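Long-range contact in thioredoxin peroxidase 2 (PDB 2C0D), which probably reduces hydrogen peroxide and organic hydroperoxides as a thiol-specific, thioredoxin-dependent peroxidase of the malaria parasite's mitochondrion: residues B[92-104]-B[122-134]. Numbering follows the deposited sequence. Where two conformers were deposited one is given.
Sequences ELLGISVDSVYSH and FTLVSDINKDISK
A near-trans chi1 (-179°) swings Leu-93 CG away from its own N, and a chi1 of 63° folds the Phe-122 ring back over its backbone, bringing methyl onto ring: Leu-93 CD2 rests 3.6 Å from the Phe-122 ring centroid, squarely over the face, in a CH-pi contact, while Gly-95 N lies at the ring's edge. Beyond this pair strands 92-97 and 123-126, joined through helix 101-109 as a right-handed beta-alpha-beta unit of the thioredoxin-like core, run parallel. Gly-95 N donates to Thr-123 O, Val-125 N to Gly-95 O at 2.7 Å, Ser-97 N to Val-125 O, and Asp-127 N to Ser-97 O. At the Thr-123 end a water joins Leu-93 O, Thr-123 N and Glu-92 OE2; Lys-57 forms a salt bridge with Glu-92 OE1. His-104 lays one ring face over Leu-124 CB and gives Val-125 O a weak bond from NE2 (3.4 Å). In the conformer given, Ser-126 OG donates to Asp-99 O at 2.7 Å, on a lone pair. Asp-127 OD2 takes both Ser-133 N and Ser-133 OG, while OD1 accepts Ile-132 N. The residue that ends the run of strand bonds thus also holds the start of helix 131-135, its charge probably stabilised by three donors.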
# COMPACT_ATOMS: atom_id res chain seq x y z
N GLU B 92 13.91 0.58 12.17
CA GLU B 92 13.63 1.84 12.89
C GLU B 92 12.22 2.33 12.53
O GLU B 92 11.97 2.64 11.34
CB GLU B 92 14.68 2.89 12.50
CG GLU B 92 14.55 4.21 13.33
CD GLU B 92 15.24 4.19 14.70
OE1 GLU B 92 16.04 3.26 14.97
OE2 GLU B 92 14.99 5.15 15.51
N LEU B 93 11.32 2.41 13.51
CA LEU B 93 9.97 2.96 13.28
C LEU B 93 10.00 4.47 13.49
O LEU B 93 10.41 4.96 14.57
CB LEU B 93 8.96 2.32 14.23
CG LEU B 93 7.51 2.79 14.07
CD1 LEU B 93 6.96 2.49 12.65
CD2 LEU B 93 6.63 2.12 15.18
N LEU B 94 9.56 5.23 12.48
CA LEU B 94 9.49 6.70 12.62
C LEU B 94 8.06 7.20 12.35
O LEU B 94 7.52 7.00 11.23
CB LEU B 94 10.44 7.39 11.65
CG LEU B 94 11.92 6.99 11.80
CD1 LEU B 94 12.74 7.60 10.69
CD2 LEU B 94 12.47 7.37 13.18
N GLY B 95 7.44 7.81 13.36
CA GLY B 95 6.12 8.42 13.14
C GLY B 95 6.38 9.79 12.57
O GLY B 95 7.32 10.51 13.00
N ILE B 96 5.61 10.18 11.55
CA ILE B 96 5.83 11.51 10.95
C ILE B 96 4.50 12.27 10.80
O ILE B 96 3.55 11.72 10.26
CB ILE B 96 6.48 11.40 9.56
CG1 ILE B 96 7.78 10.59 9.61
CG2 ILE B 96 6.73 12.82 9.00
CD1 ILE B 96 8.34 10.19 8.25
N SER B 97 4.43 13.51 11.28
CA SER B 97 3.25 14.38 11.00
C SER B 97 3.75 15.80 10.76
O SER B 97 4.90 16.12 11.10
CB SER B 97 2.18 14.36 12.11
OG SER B 97 2.61 15.13 13.25
N VAL B 98 2.88 16.66 10.24
CA VAL B 98 3.28 18.08 9.97
C VAL B 98 3.38 18.96 11.25
O VAL B 98 3.78 20.13 11.18
CB VAL B 98 2.39 18.73 8.89
CG1 VAL B 98 2.45 17.88 7.61
CG2 VAL B 98 1.00 18.86 9.35
N ASP B 99 3.12 18.37 12.39
CA ASP B 99 2.93 19.14 13.62
C ASP B 99 4.23 19.32 14.38
O ASP B 99 5.20 18.60 14.12
CB ASP B 99 1.91 18.42 14.49
CG ASP B 99 0.57 18.19 13.77
OD1 ASP B 99 -0.41 18.91 14.08
OD2 ASP B 99 0.48 17.26 12.93
N SER B 100 4.26 20.25 15.35
CA SER B 100 5.53 20.62 15.99
C SER B 100 6.00 19.62 17.05
O SER B 100 5.22 18.75 17.50
CB SER B 100 5.35 21.99 16.68
OG SER B 100 4.40 21.85 17.74
N VAL B 101 7.26 19.77 17.49
CA VAL B 101 7.79 18.91 18.56
C VAL B 101 6.94 19.08 19.82
O VAL B 101 6.63 18.09 20.47
CB VAL B 101 9.28 19.18 18.82
CG1 VAL B 101 9.79 18.33 19.97
CG2 VAL B 101 10.08 18.84 17.53
N TYR B 102 6.51 20.32 20.11
CA TYR B 102 5.64 20.56 21.28
C TYR B 102 4.35 19.73 21.14
O TYR B 102 3.94 19.06 22.08
CB TYR B 102 5.23 22.05 21.38
CG TYR B 102 4.32 22.24 22.54
CD1 TYR B 102 4.88 22.49 23.81
CD2 TYR B 102 2.94 22.17 22.40
CE1 TYR B 102 4.05 22.67 24.93
CE2 TYR B 102 2.09 22.34 23.51
CZ TYR B 102 2.67 22.57 24.76
OH TYR B 102 1.86 22.73 25.86
N SER B 103 3.74 19.76 19.96
CA SER B 103 2.48 19.02 19.73
C SER B 103 2.67 17.50 20.00
O SER B 103 1.80 16.87 20.61
CB SER B 103 1.98 19.25 18.28
OG SER B 103 1.47 20.60 18.15
N HIS B 104 3.78 16.93 19.52
CA HIS B 104 4.07 15.50 19.80
C HIS B 104 4.27 15.21 21.28
O HIS B 104 3.75 14.23 21.79
CB HIS B 104 5.29 15.05 19.03
CG HIS B 104 5.02 14.93 17.55
ND1 HIS B 104 3.81 14.48 17.04
CD2 HIS B 104 5.82 15.15 16.48
CE1 HIS B 104 3.88 14.44 15.72
NE2 HIS B 104 5.09 14.84 15.36
N PHE B 122 9.44 5.02 20.43
CA PHE B 122 10.04 5.25 19.13
C PHE B 122 9.95 6.75 18.79
O PHE B 122 9.18 7.49 19.42
CB PHE B 122 9.38 4.40 18.02
CG PHE B 122 7.89 4.69 17.76
CD1 PHE B 122 7.53 5.56 16.74
CD2 PHE B 122 6.89 4.05 18.49
CE1 PHE B 122 6.19 5.83 16.44
CE2 PHE B 122 5.52 4.27 18.20
CZ PHE B 122 5.17 5.17 17.17
N THR B 123 10.71 7.18 17.80
CA THR B 123 10.83 8.60 17.47
C THR B 123 9.66 9.16 16.64
O THR B 123 9.22 8.52 15.67
CB THR B 123 12.15 8.81 16.70
OG1 THR B 123 13.23 8.43 17.58
CG2 THR B 123 12.32 10.29 16.23
N LEU B 124 9.17 10.34 17.04
CA LEU B 124 8.14 11.07 16.33
C LEU B 124 8.79 12.29 15.66
O LEU B 124 9.47 13.11 16.32
CB LEU B 124 7.03 11.53 17.29
CG LEU B 124 6.28 10.41 18.07
CD1 LEU B 124 5.26 11.08 18.99
CD2 LEU B 124 5.54 9.50 17.11
N VAL B 125 8.62 12.39 14.35
CA VAL B 125 9.34 13.39 13.57
C VAL B 125 8.39 14.51 13.21
O VAL B 125 7.26 14.29 12.76
CB VAL B 125 9.81 12.77 12.23
CG1 VAL B 125 10.57 13.82 11.37
CG2 VAL B 125 10.70 11.60 12.53
N SER B 126 8.91 15.74 13.33
CA SER B 126 8.13 16.92 12.98
C SER B 126 8.41 17.43 11.56
O SER B 126 9.47 18.06 11.30
CB SER B 126 8.38 18.02 14.01
OG SER B 126 7.59 17.76 15.15
N ASP B 127 7.46 17.18 10.65
CA ASP B 127 7.57 17.64 9.24
C ASP B 127 7.01 19.09 9.13
O ASP B 127 6.04 19.35 8.41
CB ASP B 127 6.81 16.68 8.32
CG ASP B 127 6.90 17.06 6.83
OD1 ASP B 127 7.87 17.75 6.43
OD2 ASP B 127 6.04 16.58 6.06
N ILE B 128 7.64 20.03 9.85
CA ILE B 128 7.01 21.33 10.04
C ILE B 128 7.03 22.17 8.78
O ILE B 128 6.16 23.04 8.64
CB ILE B 128 7.55 22.18 11.19
CG1 ILE B 128 9.08 22.28 11.09
CG2 ILE B 128 6.90 21.76 12.56
CD1 ILE B 128 9.58 23.43 11.92
N ASN B 129 7.92 21.86 7.83
CA ASN B 129 7.90 22.59 6.55
C ASN B 129 7.14 21.85 5.42
O ASN B 129 7.07 22.35 4.29
CB ASN B 129 9.33 22.89 6.10
CG ASN B 129 10.09 23.74 7.09
OD1 ASN B 129 9.51 24.59 7.78
ND2 ASN B 129 11.42 23.50 7.19
N LYS B 130 6.60 20.67 5.75
CA LYS B 130 5.75 19.82 4.87
C LYS B 130 6.47 19.15 3.72
O LYS B 130 5.81 18.42 2.95
CB LYS B 130 4.50 20.58 4.33
CG LYS B 130 3.72 21.30 5.45
CD LYS B 130 2.46 21.91 4.92
CE LYS B 130 1.75 22.70 6.02
NZ LYS B 130 2.37 24.07 6.06
N ASP B 131 7.78 19.34 3.60
CA ASP B 131 8.56 18.76 2.48
C ASP B 131 8.69 17.22 2.55
O ASP B 131 8.82 16.55 1.51
CB ASP B 131 9.94 19.40 2.35
CG ASP B 131 10.80 19.19 3.57
OD1 ASP B 131 10.55 19.91 4.56
OD2 ASP B 131 11.72 18.31 3.55
N ILE B 132 8.63 16.65 3.76
CA ILE B 132 8.76 15.21 3.86
C ILE B 132 7.48 14.61 3.32
O ILE B 132 7.51 13.74 2.43
CB ILE B 132 9.01 14.75 5.30
CG1 ILE B 132 10.31 15.40 5.88
CG2 ILE B 132 9.14 13.19 5.32
CD1 ILE B 132 10.45 15.09 7.37
N SER B 133 6.34 15.07 3.85
CA SER B 133 5.04 14.56 3.34
C SER B 133 4.90 14.82 1.84
O SER B 133 4.41 13.96 1.11
CB SER B 133 3.84 15.13 4.11
OG SER B 133 3.97 14.80 5.49
N LYS B 134 5.37 15.99 1.36
CA LYS B 134 5.25 16.28 -0.08
C LYS B 134 6.05 15.27 -0.92
O LYS B 134 5.55 14.77 -1.96
CB LYS B 134 5.72 17.71 -0.40
CG LYS B 134 5.43 18.13 -1.88
O HOH W 1 12.37 5.17 16.39
O HOH W 2 15.14 7.82 15.71